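Local coordinates for protein alpha-galacturonidase (Bacillus subtilis, PDB 3FEF) that hydrolyses alpha-1,4-linked di-galacturonate to galacturonate as a family 4 glycosidase that depends on NAD(+) and manganese, at residues 243-254 with 286-297. Numbering follows the deposited sequence.
Sequences WRDSVFCSAHRV and EVWKFHLTPISF
Trp243 lies against the backbone of Lys289, whose CA sits 3.7 Å from the centroid of the six-membered ring, a CH-pi contact over the face. CG of Arg244 covers the opposite face. The lysine side chain runs extended across the indole at about a right angle, CB over CD2 and CD close to NE1, while Ala251 CB touches the same CB and CD. His291 turns its ring edge to the backbone of Trp243: His291 NE2 donates to Trp243 O at 2.7 Å, the oxygen lying in the imidazole plane. Val247 N and Trp243 CZ3 lie over opposite faces of that imidazole. Replacing Trp243 by an alanine is likely to uncover Lys289 CA and one face of His291, leaving the imidazole freer to tilt on its remaining bond to the backbone oxygen. At the other end, the guanidinium of Arg253 stacks flat on Trp288, planes 8° apart, in an off-centre cation-pi contact. Bends at chi2 (-149°) and chi3 (66°) fold the arginine back over the indole. Arg253 NH1 reaches Val287 O at 3.0 Å from above the carbonyl plane; NE is held by Gly232 O. Both segments are mainly irregular loops of the C-terminal domain of this family 4 glycosidase, leading into helices 253-262 and 295-314. Between the two loops, water 1 accepts from His291 N and donates to Val247 O and Cys249 O. Water 2 bridges Val247 O and His291 O and accepts from Thr293 OG1, which is also hydrogen-bonded to Arg271. Val247 CG2 points into the face of Phe297, 4.0 Å from its centroid, and Phe297 CZ meets Phe248 CE2 at 3.8 Å. Phe248 lies near the probable active site, its side chain about 7 Å from that of His170, the probable proton donor.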
loop_
_atom_site.group_PDB
_atom_site.type_symbol
_atom_site.label_atom_id
_atom_site.label_comp_id
_atom_site.label_asym_id
_atom_site.label_seq_id
_atom_site.Cartn_x
_atom_site.Cartn_y
_atom_site.Cartn_z
ATOM N N TRP A 243 -36.978 -21.832 18.140
ATOM C CA TRP A 243 -36.399 -21.673 16.807
ATOM C C TRP A 243 -37.396 -21.979 15.672
ATOM O O TRP A 243 -37.182 -21.541 14.549
ATOM C CB TRP A 243 -35.115 -22.500 16.656
ATOM C CG TRP A 243 -35.337 -23.976 16.601
ATOM C CD1 TRP A 243 -35.421 -24.834 17.662
ATOM C CD2 TRP A 243 -35.483 -24.779 15.417
ATOM N NE1 TRP A 243 -35.615 -26.126 17.206
ATOM C CE2 TRP A 243 -35.659 -26.112 15.833
ATOM C CE3 TRP A 243 -35.493 -24.493 14.043
ATOM C CZ2 TRP A 243 -35.842 -27.164 14.922
ATOM C CZ3 TRP A 243 -35.671 -25.526 13.146
ATOM C CH2 TRP A 243 -35.846 -26.851 13.586
ATOM N N ARG A 244 -38.478 -22.714 15.969
ATOM C CA ARG A 244 -39.498 -23.036 14.962
ATOM C C ARG A 244 -40.531 -21.935 14.777
ATOM O O ARG A 244 -41.334 -22.016 13.869
ATOM C CB ARG A 244 -40.270 -24.308 15.305
ATOM C CG ARG A 244 -39.456 -25.565 15.396
ATOM C CD ARG A 244 -40.332 -26.735 15.832
ATOM N NE ARG A 244 -39.521 -27.821 16.362
ATOM C CZ ARG A 244 -38.908 -28.723 15.604
ATOM N NH1 ARG A 244 -38.169 -29.679 16.160
ATOM N NH2 ARG A 244 -39.029 -28.663 14.286
ATOM N N ASP A 245 -40.537 -20.929 15.638
ATOM C CA ASP A 245 -41.566 -19.895 15.547
ATOM C C ASP A 245 -41.678 -19.305 14.140
ATOM O O ASP A 245 -42.777 -19.077 13.654
ATOM C CB ASP A 245 -41.349 -18.762 16.572
ATOM C CG ASP A 245 -41.400 -19.244 18.020
ATOM O OD1 ASP A 245 -41.908 -20.363 18.273
ATOM O OD2 ASP A 245 -40.922 -18.496 18.908
ATOM N N SER A 246 -40.549 -19.045 13.488
ATOM C CA SER A 246 -40.585 -18.499 12.136
ATOM C C SER A 246 -39.317 -18.819 11.365
ATOM O O SER A 246 -38.336 -19.293 11.937
ATOM C CB SER A 246 -40.764 -16.994 12.180
ATOM O OG SER A 246 -39.520 -16.377 12.442
ATOM N N VAL A 247 -39.341 -18.551 10.063
ATOM C CA VAL A 247 -38.164 -18.765 9.224
ATOM C C VAL A 247 -36.989 -17.876 9.658
ATOM O O VAL A 247 -35.852 -18.095 9.252
ATOM C CB VAL A 247 -38.482 -18.529 7.732
ATOM C CG1 VAL A 247 -39.745 -19.262 7.351
ATOM C CG2 VAL A 247 -38.620 -17.052 7.428
ATOM N N PHE A 248 -37.255 -16.894 10.510
ATOM C CA PHE A 248 -36.209 -15.966 10.927
ATOM C C PHE A 248 -35.444 -16.411 12.166
ATOM O O PHE A 248 -34.399 -15.845 12.484
ATOM C CB PHE A 248 -36.791 -14.574 11.140
ATOM C CG PHE A 248 -37.345 -13.972 9.894
ATOM C CD1 PHE A 248 -36.497 -13.594 8.864
ATOM C CD2 PHE A 248 -38.709 -13.796 9.738
ATOM C CE1 PHE A 248 -36.996 -13.043 7.707
ATOM C CE2 PHE A 248 -39.221 -13.233 8.576
ATOM C CZ PHE A 248 -38.371 -12.865 7.557
ATOM N N CYS A 249 -35.951 -17.438 12.840
ATOM C CA CYS A 249 -35.432 -17.830 14.146
ATOM C C CYS A 249 -34.429 -18.970 14.097
ATOM O O CYS A 249 -34.337 -19.691 13.114
ATOM C CB CYS A 249 -36.586 -18.255 15.052
ATOM S SG CYS A 249 -37.717 -16.925 15.437
ATOM N N SER A 250 -33.694 -19.158 15.184
ATOM C CA SER A 250 -32.721 -20.235 15.211
ATOM C C SER A 250 -32.340 -20.528 16.642
ATOM O O SER A 250 -32.789 -19.853 17.552
ATOM C CB SER A 250 -31.471 -19.840 14.420
ATOM O OG SER A 250 -30.433 -19.388 15.287
ATOM N N ALA A 251 -31.522 -21.547 16.837
ATOM C CA ALA A 251 -30.935 -21.793 18.142
ATOM C C ALA A 251 -29.414 -21.562 18.110
ATOM O O ALA A 251 -28.693 -22.088 18.945
ATOM C CB ALA A 251 -31.261 -23.219 18.616
ATOM N N HIS A 252 -28.932 -20.808 17.123
ATOM C CA HIS A 252 -27.526 -20.403 17.092
ATOM C C HIS A 252 -26.505 -21.540 17.000
ATOM O O HIS A 252 -25.326 -21.339 17.310
ATOM C CB HIS A 252 -27.234 -19.554 18.315
ATOM C CG HIS A 252 -28.221 -18.457 18.503
ATOM N ND1 HIS A 252 -29.318 -18.580 19.331
ATOM C CD2 HIS A 252 -28.317 -17.236 17.924
ATOM C CE1 HIS A 252 -30.024 -17.465 19.283
ATOM N NE2 HIS A 252 -29.439 -16.634 18.438
ATOM N N ARG A 253 -26.955 -22.729 16.605
ATOM C CA ARG A 253 -26.048 -23.848 16.390
ATOM C C ARG A 253 -24.979 -23.533 15.348
ATOM O O ARG A 253 -23.834 -23.974 15.468
ATOM C CB ARG A 253 -26.824 -25.104 15.980
ATOM C CG ARG A 253 -27.670 -25.672 17.128
ATOM C CD ARG A 253 -27.803 -27.190 17.030
ATOM N NE ARG A 253 -26.525 -27.864 17.228
ATOM C CZ ARG A 253 -26.071 -28.807 16.412
ATOM N NH1 ARG A 253 -26.806 -29.180 15.368
ATOM N NH2 ARG A 253 -24.907 -29.389 16.645
ATOM N N VAL A 254 -25.356 -22.790 14.314
ATOM C CA VAL A 254 -24.408 -22.468 13.255
ATOM C C VAL A 254 -23.347 -21.500 13.793
ATOM O O VAL A 254 -22.157 -21.659 13.528
ATOM C CB VAL A 254 -25.095 -21.855 12.013
ATOM C CG1 VAL A 254 -24.026 -21.471 10.955
ATOM C CG2 VAL A 254 -26.121 -22.840 11.411
ATOM N N GLU A 286 -32.943 -28.296 9.596
ATOM C CA GLU A 286 -33.666 -28.645 10.821
ATOM C C GLU A 286 -32.731 -29.259 11.875
ATOM O O GLU A 286 -32.893 -29.009 13.062
ATOM C CB GLU A 286 -34.910 -29.521 10.548
ATOM C CG GLU A 286 -34.636 -30.810 9.791
ATOM C CD GLU A 286 -34.362 -30.573 8.311
ATOM O OE1 GLU A 286 -33.417 -31.189 7.773
ATOM O OE2 GLU A 286 -35.087 -29.766 7.687
ATOM N N VAL A 287 -31.736 -30.032 11.458
ATOM C CA VAL A 287 -30.736 -30.495 12.426
ATOM C C VAL A 287 -29.912 -29.328 12.966
ATOM O O VAL A 287 -29.510 -29.330 14.123
ATOM C CB VAL A 287 -29.764 -31.502 11.812
ATOM C CG1 VAL A 287 -28.496 -31.633 12.688
ATOM C CG2 VAL A 287 -30.447 -32.852 11.609
ATOM N N TRP A 288 -29.663 -28.324 12.125
ATOM C CA TRP A 288 -28.863 -27.185 12.543
ATOM C C TRP A 288 -29.746 -26.119 13.177
ATOM O O TRP A 288 -29.279 -25.064 13.584
ATOM C CB TRP A 288 -27.996 -26.668 11.382
ATOM C CG TRP A 288 -26.855 -27.615 11.198
ATOM C CD1 TRP A 288 -26.786 -28.649 10.317
ATOM C CD2 TRP A 288 -25.651 -27.669 11.981
ATOM N NE1 TRP A 288 -25.608 -29.335 10.488
ATOM C CE2 TRP A 288 -24.894 -28.757 11.505
ATOM C CE3 TRP A 288 -25.142 -26.901 13.035
ATOM C CZ2 TRP A 288 -23.635 -29.094 12.039
ATOM C CZ3 TRP A 288 -23.900 -27.234 13.564
ATOM C CH2 TRP A 288 -23.165 -28.327 13.068
ATOM N N LYS A 289 -31.034 -26.418 13.250
ATOM C CA LYS A 289 -32.008 -25.582 13.968
ATOM C C LYS A 289 -32.206 -24.160 13.431
ATOM O O LYS A 289 -32.314 -23.205 14.195
ATOM C CB LYS A 289 -31.726 -25.576 15.476
ATOM C CG LYS A 289 -31.643 -26.988 16.077
ATOM C CD LYS A 289 -31.927 -26.965 17.575
ATOM C CE LYS A 289 -32.066 -28.367 18.153
ATOM N NZ LYS A 289 -32.867 -28.307 19.414
ATOM N N PHE A 290 -32.311 -24.034 12.116
ATOM C CA PHE A 290 -32.695 -22.760 11.506
ATOM C C PHE A 290 -33.505 -23.116 10.271
ATOM O O PHE A 290 -33.715 -24.288 10.014
ATOM C CB PHE A 290 -31.455 -21.917 11.157
ATOM C CG PHE A 290 -30.668 -22.452 9.986
ATOM C CD1 PHE A 290 -29.871 -23.566 10.126
ATOM C CD2 PHE A 290 -30.732 -21.827 8.739
ATOM C CE1 PHE A 290 -29.144 -24.052 9.043
ATOM C CE2 PHE A 290 -30.021 -22.319 7.652
ATOM C CZ PHE A 290 -29.233 -23.437 7.805
ATOM N N HIS A 291 -33.961 -22.131 9.508
ATOM C CA HIS A 291 -34.795 -22.406 8.341
ATOM C C HIS A 291 -34.249 -21.794 7.058
ATOM O O HIS A 291 -33.453 -20.853 7.082
ATOM C CB HIS A 291 -36.195 -21.817 8.523
ATOM C CG HIS A 291 -36.823 -22.120 9.844
ATOM N ND1 HIS A 291 -37.712 -23.157 10.020
ATOM C CD2 HIS A 291 -36.719 -21.501 11.048
ATOM C CE1 HIS A 291 -38.120 -23.173 11.280
ATOM N NE2 HIS A 291 -37.541 -22.173 11.922
ATOM N N LEU A 292 -34.726 -22.310 5.930
ATOM C CA LEU A 292 -34.545 -21.632 4.671
ATOM C C LEU A 292 -35.740 -20.702 4.553
ATOM O O LEU A 292 -36.733 -20.895 5.231
ATOM C CB LEU A 292 -34.545 -22.636 3.528
ATOM C CG LEU A 292 -33.685 -23.889 3.674
ATOM C CD1 LEU A 292 -33.869 -24.748 2.441
ATOM C CD2 LEU A 292 -32.197 -23.547 3.878
ATOM N N THR A 293 -35.641 -19.678 3.724
ATOM C CA THR A 293 -36.785 -18.828 3.429
ATOM C C THR A 293 -37.200 -19.040 1.980
ATOM O O THR A 293 -36.556 -18.515 1.071
ATOM C CB THR A 293 -36.443 -17.344 3.610
ATOM O OG1 THR A 293 -36.061 -17.105 4.966
ATOM C CG2 THR A 293 -37.644 -16.456 3.251
ATOM N N PRO A 294 -38.284 -19.797 1.760
ATOM C CA PRO A 294 -38.740 -20.098 0.404
ATOM C C PRO A 294 -39.419 -18.874 -0.172
ATOM O O PRO A 294 -39.924 -18.044 0.587
ATOM C CB PRO A 294 -39.773 -21.220 0.618
ATOM C CG PRO A 294 -40.031 -21.302 2.143
ATOM C CD PRO A 294 -39.287 -20.157 2.785
ATOM N N ILE A 295 -39.464 -18.746 -1.493
ATOM C CA ILE A 295 -40.051 -17.531 -2.063
ATOM C C ILE A 295 -41.546 -17.403 -1.785
ATOM O O ILE A 295 -42.090 -16.306 -1.810
ATOM C CB ILE A 295 -39.796 -17.398 -3.556
ATOM C CG1 ILE A 295 -38.288 -17.293 -3.807
ATOM C CG2 ILE A 295 -40.510 -16.159 -4.109
ATOM C CD1 ILE A 295 -37.576 -16.321 -2.864
ATOM N N SER A 296 -42.205 -18.524 -1.523
ATOM C CA SER A 296 -43.627 -18.515 -1.213
ATOM C C SER A 296 -43.870 -17.779 0.106
ATOM O O SER A 296 -44.866 -17.073 0.261
ATOM C CB SER A 296 -44.142 -19.945 -1.109
ATOM O OG SER A 296 -43.441 -20.621 -0.085
ATOM N N PHE A 297 -42.951 -17.941 1.055
ATOM C CA PHE A 297 -43.077 -17.229 2.302
ATOM C C PHE A 297 -43.111 -15.734 2.022
ATOM O O PHE A 297 -43.890 -14.998 2.631
ATOM C CB PHE A 297 -41.938 -17.547 3.267
ATOM C CG PHE A 297 -41.954 -16.682 4.495
ATOM C CD1 PHE A 297 -42.662 -17.066 5.620
ATOM C CD2 PHE A 297 -41.304 -15.463 4.505
ATOM C CE1 PHE A 297 -42.703 -16.260 6.746
ATOM C CE2 PHE A 297 -41.349 -14.651 5.623
ATOM C CZ PHE A 297 -42.049 -15.054 6.745
HETATM O O HOH W 1 -33.559 -19.486 10.742
HETATM O O HOH W 2 -34.382 -18.517 6.510
#